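Side-chain contacts in neurotoxin (Clostridium botulinum, PDB 1ZB7), which acts as a zinc endopeptidase that enters the host cytosol and cleaves synaptobrevins (VAMPs), cutting an Ala-Ala bond of VAMP2: residues V3-F8 with R107-I112; I20-F25 with W44-R49; R38-I43 with K94-I99; E383-N388 with E395-A400. All coordinates share one frame; numbering follows the deposited sequence.

Contact 1: V3-F8 with R107-I112; sequences VNIKNF and RLLDMI
Val3 and Asp110 lie alongside each other, their side chains pointing opposite ways, where the N-terminal arm of the light chain passes helix 103-114. Val3 CB, at the end of a bond directed toward the helix, lies 4.0 Å from Asp110 OD1. Beyond it the valine forks. Its CG2 branch goes to the carboxylate, 3.5 Å from OD1 of Asp110, while its CG1 branch faces the base of the preceding residue's side chain, 4.3 Å from CB of Leu109. The fork is turned off the usual staggered positions (chi1 116°), and in this orientation each methyl faces a different helix residue. Asp110 meets the valine because its CG lies beside its own backbone N (chi1 -73°), bringing OD1 round to the arm. Two residues on, Ile5 reaches Leu109 less closely, with its CD1 4.4 Å from the CD1 of Leu109. Outside the pair, Val3 O accepts a hydrogen bond from Asn100 ND2, and Leu109 also packs on Phe96 and on Leu232 of helix 224-239. That helix carries the HExxH motif of this zinc protease, so Leu109 lies between the arm and the catalytic helix. No hydrogen bond or salt bridge joins the two segments. Asp110 OD1 rests against a methyl and stays 3.8 Å from Val3 N, too far for a bond, which leaves a mainly van der Waals contact.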
loop_
_atom_site.group_PDB
_atom_site.type_symbol
_atom_site.label_atom_id
_atom_site.label_comp_id
_atom_site.label_asym_id
_atom_site.label_seq_id
_atom_site.Cartn_x
_atom_site.Cartn_y
_atom_site.Cartn_z
ATOM N N VAL A 3 20.188 -7.777 29.837
ATOM C CA VAL A 3 20.876 -6.490 29.977
ATOM C C VAL A 3 20.402 -5.768 31.269
ATOM O O VAL A 3 19.239 -5.861 31.659
ATOM C CB VAL A 3 20.601 -5.741 28.676
ATOM C CG1 VAL A 3 19.769 -4.445 28.807
ATOM C CG2 VAL A 3 21.839 -5.719 27.769
ATOM N N ASN A 4 21.339 -5.124 31.940
ATOM C CA ASN A 4 20.991 -4.274 33.034
ATOM C C ASN A 4 20.521 -2.881 32.576
ATOM O O ASN A 4 21.169 -2.244 31.805
ATOM C CB ASN A 4 22.165 -4.131 34.014
ATOM C CG ASN A 4 21.821 -3.215 35.205
ATOM O OD1 ASN A 4 22.169 -1.985 35.205
ATOM N ND2 ASN A 4 21.095 -3.770 36.191
ATOM N N ILE A 5 19.463 -2.396 33.178
ATOM C CA ILE A 5 18.916 -1.073 32.850
ATOM C C ILE A 5 18.990 -0.197 34.112
ATOM O O ILE A 5 18.354 -0.512 35.116
ATOM C CB ILE A 5 17.467 -1.165 32.286
ATOM C CG1 ILE A 5 17.458 -2.162 31.116
ATOM C CG2 ILE A 5 16.987 0.197 31.873
ATOM C CD1 ILE A 5 16.146 -2.373 30.479
ATOM N N LYS A 6 19.786 0.874 34.019
ATOM C CA LYS A 6 20.036 1.751 35.129
ATOM C C LYS A 6 18.987 2.867 35.270
ATOM O O LYS A 6 18.572 3.435 34.291
ATOM C CB LYS A 6 21.448 2.348 35.023
ATOM C CG LYS A 6 21.879 2.991 36.311
ATOM C CD LYS A 6 23.320 3.253 36.352
ATOM C CE LYS A 6 23.541 4.259 37.525
ATOM N NZ LYS A 6 25.015 4.385 37.741
ATOM N N ASN A 7 18.560 3.127 36.508
ATOM C CA ASN A 7 17.716 4.230 36.908
ATOM C C ASN A 7 18.494 5.503 37.124
ATOM O O ASN A 7 19.500 5.468 37.663
ATOM C CB ASN A 7 17.000 3.913 38.256
ATOM C CG ASN A 7 16.035 2.682 38.196
ATOM O OD1 ASN A 7 15.196 2.492 37.262
ATOM N ND2 ASN A 7 16.116 1.872 39.255
ATOM N N PHE A 8 17.938 6.638 36.786
ATOM C CA PHE A 8 18.563 7.955 36.885
ATOM C C PHE A 8 17.496 8.963 37.176
ATOM O O PHE A 8 16.314 8.753 36.819
ATOM C CB PHE A 8 19.139 8.403 35.548
ATOM C CG PHE A 8 20.380 7.617 35.109
ATOM C CD1 PHE A 8 21.609 7.832 35.712
ATOM C CD2 PHE A 8 20.311 6.742 34.068
ATOM C CE1 PHE A 8 22.739 7.144 35.288
ATOM C CE2 PHE A 8 21.450 6.061 33.669
ATOM C CZ PHE A 8 22.617 6.284 34.228
ATOM N N ARG A 107 16.474 -10.391 24.039
ATOM C CA ARG A 107 17.338 -10.720 22.933
ATOM C C ARG A 107 17.536 -9.526 22.051
ATOM O O ARG A 107 18.664 -9.239 21.660
ATOM C CB ARG A 107 16.738 -11.896 22.167
ATOM C CG ARG A 107 17.680 -12.784 21.489
ATOM C CD ARG A 107 16.950 -14.053 20.927
ATOM N NE ARG A 107 15.832 -14.550 21.775
ATOM C CZ ARG A 107 14.532 -14.642 21.414
ATOM N NH1 ARG A 107 14.116 -14.244 20.208
ATOM N NH2 ARG A 107 13.623 -15.122 22.286
ATOM N N LEU A 108 16.468 -8.778 21.751
ATOM C CA LEU A 108 16.584 -7.492 20.952
ATOM C C LEU A 108 17.617 -6.552 21.554
ATOM O O LEU A 108 18.552 -6.104 20.893
ATOM C CB LEU A 108 15.215 -6.812 20.786
ATOM C CG LEU A 108 15.146 -5.473 20.070
ATOM C CD1 LEU A 108 15.835 -5.576 18.754
ATOM C CD2 LEU A 108 13.683 -5.005 19.833
ATOM N N LEU A 109 17.511 -6.334 22.853
ATOM C CA LEU A 109 18.474 -5.436 23.542
ATOM C C LEU A 109 19.890 -5.964 23.617
ATOM O O LEU A 109 20.804 -5.225 23.347
ATOM C CB LEU A 109 17.959 -5.011 24.938
ATOM C CG LEU A 109 16.540 -4.405 25.018
ATOM C CD1 LEU A 109 16.147 -4.126 26.468
ATOM C CD2 LEU A 109 16.447 -3.137 24.167
ATOM N N ASP A 110 20.081 -7.264 23.879
ATOM C CA ASP A 110 21.413 -7.895 23.847
ATOM C C ASP A 110 22.119 -7.747 22.490
ATOM O O ASP A 110 23.295 -7.422 22.412
ATOM C CB ASP A 110 21.312 -9.401 24.113
ATOM C CG ASP A 110 21.005 -9.759 25.572
ATOM O OD1 ASP A 110 21.353 -8.972 26.475
ATOM O OD2 ASP A 110 20.462 -10.879 25.812
ATOM N N MET A 111 21.377 -8.014 21.427
ATOM C CA MET A 111 21.896 -7.857 20.062
ATOM C C MET A 111 22.279 -6.432 19.679
ATOM O O MET A 111 23.281 -6.243 19.062
ATOM C CB MET A 111 20.912 -8.398 19.050
ATOM C CG MET A 111 20.599 -9.856 19.266
ATOM S SD MET A 111 20.129 -10.682 17.744
ATOM C CE MET A 111 21.725 -10.766 16.899
ATOM N N ILE A 112 21.530 -5.430 20.134
ATOM C CA ILE A 112 21.897 -4.022 19.906
ATOM C C ILE A 112 23.183 -3.639 20.614
ATOM O O ILE A 112 24.047 -3.036 20.020
ATOM C CB ILE A 112 20.665 -3.066 20.249
ATOM C CG1 ILE A 112 19.584 -3.225 19.139
ATOM C CG2 ILE A 112 21.088 -1.663 20.450
ATOM C CD1 ILE A 112 18.235 -2.641 19.472
#

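Contact 2: I20-F25 with W44-R49; sequences IMMEPF and WIVPER
Met22 and Ile20 each lay a methyl group on the same face of the Trp44 indole, one methyl to each ring, although the two strands are not neighbours in their sheet. CE of Met22 sits 4.1 Å from the centroid of the five-membered ring of Trp44, 29° off its normal, as a CH-pi contact. CD1 of Ile20 does the same over the six-membered ring, 4.0 Å from its centroid. The isoleucine also brings a second atom in closer, its CG1 lying 3.5 Å from CZ3 of Trp44. With chi1 at 69°, CG1 of Ile20 stands between its backbone N and carbonyl carbon, which carries CD1 over the six-membered ring; the side chain as a whole runs roughly perpendicular to that of Trp44. Met22 is bent along its chain, so that its sulfur and its methyl serve different partners: SD touches CG2 of Val46 at 3.9 Å while CE goes to the tryptophan.

The backbones themselves stay well apart, with CA of Met22 9.1 Å from CA of Val46, because strand 34-38 runs between them and pairs with both. Its Ala36 also touches Met22 and Val46. Strand segments 20-23 and 44-46 point 81° apart, a large divergence for next-but-one strands. Ile45 turns away from this cluster, onto Phe88 and Leu89 of helix 82-99. Alternate side chains of strand 43-46 thus serve two layers, as expected of a strongly twisted mixed beta sheet with a helix packed on one face, here in the light-chain protease fold.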
loop_
_atom_site.group_PDB
_atom_site.type_symbol
_atom_site.label_atom_id
_atom_site.label_comp_id
_atom_site.label_asym_id
_atom_site.label_seq_id
_atom_site.Cartn_x
_atom_site.Cartn_y
_atom_site.Cartn_z
ATOM N N ILE A 20 26.988 12.311 31.339
ATOM C CA ILE A 20 27.975 13.091 30.640
ATOM C C ILE A 20 27.351 14.232 29.831
ATOM O O ILE A 20 26.092 14.299 29.623
ATOM C CB ILE A 20 28.850 12.153 29.622
ATOM C CG1 ILE A 20 27.961 11.671 28.454
ATOM C CG2 ILE A 20 29.475 10.944 30.283
ATOM C CD1 ILE A 20 28.802 11.030 27.219
ATOM N N MET A 21 28.245 15.122 29.383
ATOM C CA MET A 21 28.037 16.118 28.341
ATOM C C MET A 21 28.559 15.587 27.030
ATOM O O MET A 21 29.676 15.124 26.937
ATOM C CB MET A 21 28.712 17.435 28.701
ATOM C CG MET A 21 28.148 18.104 29.984
ATOM S SD MET A 21 26.333 18.307 30.043
ATOM C CE MET A 21 26.072 19.724 28.977
ATOM N N MET A 22 27.722 15.612 26.015
ATOM C CA MET A 22 28.061 15.033 24.757
ATOM C C MET A 22 27.589 15.883 23.587
ATOM O O MET A 22 26.616 16.574 23.667
ATOM C CB MET A 22 27.516 13.578 24.614
ATOM C CG MET A 22 26.038 13.473 24.574
ATOM S SD MET A 22 25.338 12.193 23.568
ATOM C CE MET A 22 25.841 10.683 24.457
ATOM N N GLU A 23 28.334 15.801 22.505
ATOM C CA GLU A 23 28.073 16.545 21.309
ATOM C C GLU A 23 27.933 15.501 20.196
ATOM O O GLU A 23 28.887 14.998 19.702
ATOM C CB GLU A 23 29.220 17.514 21.135
ATOM C CG GLU A 23 28.927 18.698 20.339
ATOM C CD GLU A 23 29.231 18.449 18.921
ATOM O OE1 GLU A 23 30.439 18.641 18.583
ATOM O OE2 GLU A 23 28.271 18.023 18.202
ATOM N N PRO A 24 26.703 15.090 19.893
ATOM C CA PRO A 24 26.473 13.955 18.970
ATOM C C PRO A 24 26.352 14.224 17.463
ATOM O O PRO A 24 26.110 13.313 16.717
ATOM C CB PRO A 24 25.138 13.413 19.445
ATOM C CG PRO A 24 24.436 14.599 20.091
ATOM C CD PRO A 24 25.444 15.636 20.434
ATOM N N PHE A 25 26.461 15.462 17.044
ATOM C CA PHE A 25 26.317 15.840 15.633
ATOM C C PHE A 25 27.674 16.381 15.365
ATOM O O PHE A 25 28.172 17.186 16.147
ATOM C CB PHE A 25 25.223 16.921 15.465
ATOM C CG PHE A 25 23.919 16.539 16.103
ATOM C CD1 PHE A 25 23.240 15.385 15.686
ATOM C CD2 PHE A 25 23.370 17.302 17.152
ATOM C CE1 PHE A 25 22.062 14.997 16.284
ATOM C CE2 PHE A 25 22.147 16.925 17.756
ATOM C CZ PHE A 25 21.505 15.758 17.329
ATOM N N TRP A 44 22.291 5.545 25.083
ATOM C CA TRP A 44 22.232 6.795 25.764
ATOM C C TRP A 44 20.843 7.445 25.536
ATOM O O TRP A 44 20.310 7.377 24.441
ATOM C CB TRP A 44 23.321 7.731 25.221
ATOM C CG TRP A 44 24.687 7.229 25.568
ATOM C CD1 TRP A 44 25.481 6.239 24.858
ATOM C CD2 TRP A 44 25.497 7.631 26.659
ATOM N NE1 TRP A 44 26.637 6.098 25.464
ATOM C CE2 TRP A 44 26.720 6.907 26.555
ATOM C CE3 TRP A 44 25.326 8.534 27.702
ATOM C CZ2 TRP A 44 27.741 7.029 27.481
ATOM C CZ3 TRP A 44 26.321 8.638 28.659
ATOM C CH2 TRP A 44 27.535 7.915 28.532
ATOM N N ILE A 45 20.274 8.015 26.609
ATOM C CA ILE A 45 19.125 8.923 26.548
ATOM C C ILE A 45 19.580 10.389 26.722
ATOM O O ILE A 45 20.243 10.747 27.637
ATOM C CB ILE A 45 18.088 8.614 27.604
ATOM C CG1 ILE A 45 17.756 7.127 27.651
ATOM C CG2 ILE A 45 16.843 9.455 27.399
ATOM C CD1 ILE A 45 17.308 6.517 26.338
ATOM N N VAL A 46 19.181 11.197 25.788
ATOM C CA VAL A 46 19.378 12.627 25.775
ATOM C C VAL A 46 17.977 13.284 25.806
ATOM O O VAL A 46 17.307 13.375 24.789
ATOM C CB VAL A 46 20.169 13.121 24.577
ATOM C CG1 VAL A 46 20.517 14.578 24.726
ATOM C CG2 VAL A 46 21.494 12.337 24.409
ATOM N N PRO A 47 17.524 13.669 26.975
ATOM C CA PRO A 47 16.153 14.246 27.136
ATOM C C PRO A 47 16.056 15.701 26.713
ATOM O O PRO A 47 15.857 16.553 27.520
ATOM C CB PRO A 47 15.856 14.066 28.637
ATOM C CG PRO A 47 16.962 13.403 29.189
ATOM C CD PRO A 47 18.150 13.531 28.284
ATOM N N GLU A 48 16.239 15.939 25.428
ATOM C CA GLU A 48 16.226 17.237 24.903
ATOM C C GLU A 48 15.547 17.108 23.554
ATOM O O GLU A 48 15.551 16.070 22.931
ATOM C CB GLU A 48 17.630 17.770 24.574
ATOM C CG GLU A 48 18.679 17.732 25.639
ATOM C CD GLU A 48 18.734 19.008 26.448
ATOM O OE1 GLU A 48 18.379 20.046 25.840
ATOM O OE2 GLU A 48 19.206 18.944 27.645
ATOM N N ARG A 49 15.092 18.231 23.069
ATOM C CA ARG A 49 14.605 18.325 21.721
ATOM C C ARG A 49 15.771 18.244 20.752
ATOM O O ARG A 49 16.771 18.850 20.966
ATOM C CB ARG A 49 13.793 19.634 21.520
ATOM C CG ARG A 49 12.640 19.787 22.507
ATOM C CD ARG A 49 11.495 18.804 22.289
ATOM N NE ARG A 49 10.777 19.084 21.048
ATOM C CZ ARG A 49 9.832 19.999 20.883
ATOM N NH1 ARG A 49 9.388 20.678 21.921
ATOM N NH2 ARG A 49 9.283 20.189 19.706
#

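Contact 3: R38-I43 with K94-I99; sequences RIIDRI and KLFNRI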
loop_
_atom_site.group_PDB
_atom_site.type_symbol
_atom_site.label_atom_id
_atom_site.label_comp_id
_atom_site.label_asym_id
_atom_site.label_seq_id
_atom_site.Cartn_x
_atom_site.Cartn_y
_atom_site.Cartn_z
ATOM N N ARG A 38 23.512 7.023 30.318
ATOM C CA ARG A 38 23.734 5.713 29.787
ATOM C C ARG A 38 22.956 4.729 30.633
ATOM O O ARG A 38 23.425 4.265 31.713
ATOM C CB ARG A 38 25.218 5.351 29.724
ATOM C CG ARG A 38 25.543 4.101 28.845
ATOM C CD ARG A 38 27.010 3.579 28.855
ATOM N NE ARG A 38 27.368 3.072 30.172
ATOM C CZ ARG A 38 28.332 3.551 30.970
ATOM N NH1 ARG A 38 29.084 4.568 30.593
ATOM N NH2 ARG A 38 28.519 3.038 32.194
ATOM N N ILE A 39 21.806 4.383 30.103
ATOM C CA ILE A 39 20.923 3.457 30.762
ATOM C C ILE A 39 21.237 1.948 30.575
ATOM O O ILE A 39 20.878 1.091 31.413
ATOM C CB ILE A 39 19.451 3.756 30.331
ATOM C CG1 ILE A 39 19.316 3.650 28.792
ATOM C CG2 ILE A 39 19.049 5.103 30.827
ATOM C CD1 ILE A 39 17.980 3.162 28.401
ATOM N N ILE A 40 21.882 1.652 29.454
ATOM C CA ILE A 40 22.305 0.324 29.042
ATOM C C ILE A 40 23.634 0.586 28.397
ATOM O O ILE A 40 23.852 1.655 27.852
ATOM C CB ILE A 40 21.316 -0.338 27.989
ATOM C CG1 ILE A 40 19.950 -0.614 28.602
ATOM C CG2 ILE A 40 21.858 -1.749 27.513
ATOM C CD1 ILE A 40 18.678 -0.682 27.614
ATOM N N ASP A 41 24.575 -0.359 28.499
ATOM C CA ASP A 41 25.788 -0.251 27.664
ATOM C C ASP A 41 25.538 0.112 26.166
ATOM O O ASP A 41 24.721 -0.495 25.486
ATOM C CB ASP A 41 26.649 -1.482 27.803
ATOM C CG ASP A 41 27.238 -1.579 29.268
ATOM O OD1 ASP A 41 28.226 -0.777 29.675
ATOM O OD2 ASP A 41 26.618 -2.404 29.993
ATOM N N ARG A 42 26.241 1.147 25.748
ATOM C CA ARG A 42 26.233 1.656 24.420
ATOM C C ARG A 42 24.935 2.387 23.973
ATOM O O ARG A 42 24.863 2.820 22.868
ATOM C CB ARG A 42 26.663 0.523 23.474
ATOM C CG ARG A 42 28.138 0.166 23.833
ATOM C CD ARG A 42 28.835 -0.385 22.696
ATOM N NE ARG A 42 30.183 0.167 22.544
ATOM C CZ ARG A 42 30.670 0.874 21.495
ATOM N NH1 ARG A 42 29.968 1.301 20.363
ATOM N NH2 ARG A 42 31.944 1.170 21.599
ATOM N N ILE A 43 24.013 2.571 24.910
ATOM C CA ILE A 43 22.688 3.190 24.683
ATOM C C ILE A 43 22.442 4.373 25.662
ATOM O O ILE A 43 22.383 4.197 26.893
ATOM C CB ILE A 43 21.564 2.138 24.846
ATOM C CG1 ILE A 43 21.820 0.914 23.964
ATOM C CG2 ILE A 43 20.251 2.773 24.556
ATOM C CD1 ILE A 43 20.678 -0.165 24.040
ATOM N N LYS A 94 11.390 3.167 31.727
ATOM C CA LYS A 94 10.303 2.274 32.004
ATOM C C LYS A 94 10.007 1.477 30.739
ATOM O O LYS A 94 9.758 0.293 30.791
ATOM C CB LYS A 94 9.071 3.017 32.471
ATOM C CG LYS A 94 7.822 2.160 32.691
ATOM C CD LYS A 94 6.929 2.759 33.701
ATOM C CE LYS A 94 5.599 1.918 33.913
ATOM N NZ LYS A 94 4.659 2.709 34.770
ATOM N N LEU A 95 10.066 2.127 29.599
ATOM C CA LEU A 95 9.816 1.470 28.342
ATOM C C LEU A 95 10.863 0.440 28.040
ATOM O O LEU A 95 10.526 -0.660 27.649
ATOM C CB LEU A 95 9.667 2.498 27.204
ATOM C CG LEU A 95 8.481 3.497 27.306
ATOM C CD1 LEU A 95 8.538 4.369 26.061
ATOM C CD2 LEU A 95 7.195 2.819 27.411
ATOM N N PHE A 96 12.133 0.743 28.291
ATOM C CA PHE A 96 13.146 -0.286 28.121
ATOM C C PHE A 96 12.919 -1.412 29.115
ATOM O O PHE A 96 13.155 -2.570 28.790
ATOM C CB PHE A 96 14.579 0.243 28.215
ATOM C CG PHE A 96 15.071 0.875 26.960
ATOM C CD1 PHE A 96 14.932 2.244 26.755
ATOM C CD2 PHE A 96 15.669 0.112 25.985
ATOM C CE1 PHE A 96 15.350 2.864 25.544
ATOM C CE2 PHE A 96 16.134 0.695 24.740
ATOM C CZ PHE A 96 15.989 2.081 24.525
ATOM N N ASN A 97 12.501 -1.100 30.326
ATOM C CA ASN A 97 12.208 -2.173 31.305
ATOM C C ASN A 97 11.092 -3.084 30.837
ATOM O O ASN A 97 11.183 -4.280 30.981
ATOM C CB ASN A 97 11.942 -1.646 32.710
ATOM C CG ASN A 97 13.220 -1.330 33.473
ATOM O OD1 ASN A 97 14.197 -2.071 33.418
ATOM N ND2 ASN A 97 13.239 -0.204 34.114
ATOM N N ARG A 98 10.090 -2.509 30.208
ATOM C CA ARG A 98 9.050 -3.249 29.581
ATOM C C ARG A 98 9.546 -4.196 28.460
ATOM O O ARG A 98 9.208 -5.400 28.465
ATOM C CB ARG A 98 7.933 -2.294 29.145
ATOM C CG ARG A 98 6.826 -2.931 28.279
ATOM C CD ARG A 98 5.444 -2.311 28.628
ATOM N NE ARG A 98 4.374 -2.819 27.774
ATOM C CZ ARG A 98 3.858 -4.042 27.797
ATOM N NH1 ARG A 98 4.308 -4.962 28.645
ATOM N NH2 ARG A 98 2.882 -4.365 26.930
ATOM N N ILE A 99 10.359 -3.679 27.556
ATOM C CA ILE A 99 10.910 -4.460 26.487
ATOM C C ILE A 99 11.709 -5.594 27.124
ATOM O O ILE A 99 11.638 -6.756 26.729
ATOM C CB ILE A 99 11.813 -3.604 25.565
ATOM C CG1 ILE A 99 10.921 -2.614 24.784
ATOM C CG2 ILE A 99 12.664 -4.514 24.624
ATOM C CD1 ILE A 99 11.617 -1.396 24.235
#
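Phe96 projects from helix 82-99 into a group of three isoleucines, Ile39, Ile40 and Ile43, which all approach from one side of its ring plane. The tight part lies near the base of the ring. CD1 of Ile39 stands over the face, 4.0 Å from the ring centroid of Phe96 and 26° off the normal, a CH-pi contact made nearest to the CD1 flank. On the other flank CD1 of Ile40 comes 3.5 Å from CD2 of Phe96, approaching obliquely. The two methyls therefore straddle Phe96 CG. A chi1 of 58° swings CG1 of Ile39 toward the helix and brings its CD1 over the ring. Farther out the fit slackens: CG2 of Ile43 is 4.3 Å from CZ of Phe96.

The tip of the loop is polar: Asp41 and Arg42 are the central residues of a type II turn whose ends, Ile40 and Ile43, face Phe96 and are bonded from Ile43 N to Ile40 O (3.1 Å). Asp41 is exposed, and NE of Arg38 lies 4.0 Å from OD1 of Asp41, a long salt bridge in which no N-H points at the oxygen; Arg38 has a second acidic partner in Asp17. Arg42, with positive phi, bonds through NH1 to Asn157. The loop makes a hairpin-like connection between antiparallel strands 34-38 and 43-46, turning a corner at Ile39, its apolar side packed on a helix.

Contact 4: E383-N388 with E395-A400; sequences EKLLDN and EGFNIA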
loop_
_atom_site.group_PDB
_atom_site.type_symbol
_atom_site.label_atom_id
_atom_site.label_comp_id
_atom_site.label_asym_id
_atom_site.label_seq_id
_atom_site.Cartn_x
_atom_site.Cartn_y
_atom_site.Cartn_z
ATOM N N GLU A 383 -0.319 11.469 29.569
ATOM C CA GLU A 383 0.507 11.985 30.668
ATOM C C GLU A 383 0.680 10.921 31.772
ATOM O O GLU A 383 1.281 11.205 32.764
ATOM C CB GLU A 383 -0.140 13.205 31.333
ATOM C CG GLU A 383 -0.321 14.441 30.458
ATOM C CD GLU A 383 0.955 15.168 30.114
ATOM O OE1 GLU A 383 2.110 14.675 30.432
ATOM O OE2 GLU A 383 0.776 16.274 29.508
ATOM N N LYS A 384 0.179 9.708 31.566
ATOM C CA LYS A 384 0.056 8.705 32.634
ATOM C C LYS A 384 0.957 7.464 32.562
ATOM O O LYS A 384 0.707 6.506 33.261
ATOM C CB LYS A 384 -1.427 8.288 32.692
ATOM C CG LYS A 384 -2.237 9.461 33.145
ATOM C CD LYS A 384 -3.525 9.102 33.757
ATOM C CE LYS A 384 -4.318 10.389 33.986
ATOM N NZ LYS A 384 -5.720 10.123 33.833
ATOM N N LEU A 385 2.008 7.495 31.743
ATOM C CA LEU A 385 2.865 6.330 31.497
ATOM C C LEU A 385 3.672 5.943 32.727
ATOM O O LEU A 385 4.029 4.779 32.892
ATOM C CB LEU A 385 3.825 6.602 30.309
ATOM C CG LEU A 385 3.183 6.591 28.912
ATOM C CD1 LEU A 385 4.234 6.825 27.931
ATOM C CD2 LEU A 385 2.476 5.284 28.581
ATOM N N LEU A 386 3.938 6.909 33.600
ATOM C CA LEU A 386 4.487 6.630 34.961
ATOM C C LEU A 386 3.464 6.287 36.058
ATOM O O LEU A 386 3.863 6.083 37.195
ATOM C CB LEU A 386 5.396 7.794 35.462
ATOM C CG LEU A 386 6.600 8.080 34.549
ATOM C CD1 LEU A 386 7.393 9.296 35.034
ATOM C CD2 LEU A 386 7.496 6.806 34.373
ATOM N N ASP A 387 2.172 6.217 35.744
ATOM C CA ASP A 387 1.146 5.806 36.671
ATOM C C ASP A 387 0.909 4.290 36.521
ATOM O O ASP A 387 0.360 3.845 35.509
ATOM C CB ASP A 387 -0.133 6.559 36.308
ATOM C CG ASP A 387 -1.205 6.503 37.413
ATOM O OD1 ASP A 387 -1.263 5.489 38.112
ATOM O OD2 ASP A 387 -1.940 7.491 37.592
ATOM N N ASN A 388 1.268 3.503 37.529
ATOM C CA ASN A 388 1.053 2.043 37.486
ATOM C C ASN A 388 -0.416 1.560 37.571
ATOM O O ASN A 388 -0.699 0.433 37.222
ATOM C CB ASN A 388 1.937 1.288 38.474
ATOM C CG ASN A 388 3.408 1.330 38.099
ATOM O OD1 ASN A 388 3.813 1.101 36.952
ATOM N ND2 ASN A 388 4.218 1.603 39.073
ATOM N N GLU A 395 2.391 -5.516 31.777
ATOM C CA GLU A 395 1.150 -5.602 30.961
ATOM C C GLU A 395 0.872 -4.392 30.055
ATOM O O GLU A 395 -0.092 -4.412 29.311
ATOM C CB GLU A 395 -0.055 -5.809 31.882
ATOM C CG GLU A 395 -0.013 -7.145 32.651
ATOM C CD GLU A 395 -1.287 -7.419 33.364
ATOM O OE1 GLU A 395 -1.400 -6.754 34.440
ATOM O OE2 GLU A 395 -2.189 -8.214 32.852
ATOM N N GLY A 396 1.688 -3.336 30.129
ATOM C CA GLY A 396 1.344 -2.022 29.527
ATOM C C GLY A 396 0.007 -1.500 29.962
ATOM O O GLY A 396 -0.276 -1.468 31.139
ATOM N N PHE A 397 -0.883 -1.180 29.006
ATOM C CA PHE A 397 -2.228 -0.645 29.295
ATOM C C PHE A 397 -3.217 -1.762 29.566
ATOM O O PHE A 397 -4.280 -1.524 30.146
ATOM C CB PHE A 397 -2.809 0.171 28.093
ATOM C CG PHE A 397 -2.075 1.467 27.777
ATOM C CD1 PHE A 397 -2.168 2.558 28.613
ATOM C CD2 PHE A 397 -1.311 1.584 26.602
ATOM C CE1 PHE A 397 -1.496 3.755 28.295
ATOM C CE2 PHE A 397 -0.652 2.781 26.291
ATOM C CZ PHE A 397 -0.764 3.858 27.149
ATOM N N ASN A 398 -2.867 -2.964 29.148
ATOM C CA ASN A 398 -3.815 -4.073 29.059
ATOM C C ASN A 398 -3.812 -4.914 30.382
ATOM O O ASN A 398 -3.503 -6.096 30.395
ATOM C CB ASN A 398 -3.521 -4.968 27.834
ATOM C CG ASN A 398 -3.685 -4.222 26.479
ATOM O OD1 ASN A 398 -4.521 -3.395 26.377
ATOM N ND2 ASN A 398 -2.907 -4.594 25.442
ATOM N N ILE A 399 -4.133 -4.241 31.467
ATOM C CA ILE A 399 -3.970 -4.770 32.856
ATOM C C ILE A 399 -5.140 -5.707 33.239
ATOM O O ILE A 399 -6.319 -5.308 33.240
ATOM C CB ILE A 399 -3.901 -3.606 33.820
ATOM C CG1 ILE A 399 -2.664 -2.718 33.440
ATOM C CG2 ILE A 399 -3.784 -4.086 35.265
ATOM C CD1 ILE A 399 -2.781 -1.309 33.986
ATOM N N ALA A 400 -4.813 -6.986 33.415
ATOM C CA ALA A 400 -5.884 -8.012 33.679
ATOM C C ALA A 400 -6.733 -7.678 34.912
ATOM O O ALA A 400 -7.988 -7.877 34.897
ATOM C CB ALA A 400 -5.286 -9.408 33.781
#
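A type II' beta turn from Glu395 to Asn398 carries Phe397 to Leu385, which sits on a type I turn from Lys384 to Asp387. CZ of Phe397 meets CD2 of Leu385 at 3.8 Å, an oblique approach by the end of the ring to one branch of the leucine. Both side chains also rest on Pro224. Phe397 has edge-to-face partners in Tyr391 and Phe221. A looser touch lies to one side, with Asn388 O 4.2 Å from CD1 of Ile399.

Both turns belong to the long loop between strands 377-381 and 421-422, two strands of the antiparallel sheet in the protease domain, and no hydrogen bond joins the two segments directly. Lys94 NZ of helix 82-99 bonds Leu385 O in the type I turn and Asn388 OD1 just after it. Gly396, with its positive phi, takes the corner of the II' turn, closed by a bond from Asn398 N to Glu395 O (3.1 Å). Past the turn, Ala400 N donates to Glu395 OE2 at 3.0 Å, nearly straight at 162°, reaching the syn side of the carboxylate from somewhat above its plane.

Contacts 1 and 3 lie side by side, centres 5 Å apart: the arm 3-8 runs along the loop 38-43, with Lys6 N 2.8 Å from Ile39 O, a probable hydrogen bond. Contact 2 lies in the sheet whose strands 34-38 and 43-46 flank the loop of contact 3; its Ile45 CD1 is 4.2 Å from Phe96 CE1. Contact 4 stands at the other flank of helix 82-99, its centre about 18 Å from that of contact 3, and Arg98 of that helix packs there, its CZ 3.3 Å from Gly396 N. Helix 224-239, bearing the HExxH zinc motif, is touched from three of the four: by Leu109 of contact 1, Ile99 of contact 3 and Phe397 of contact 4.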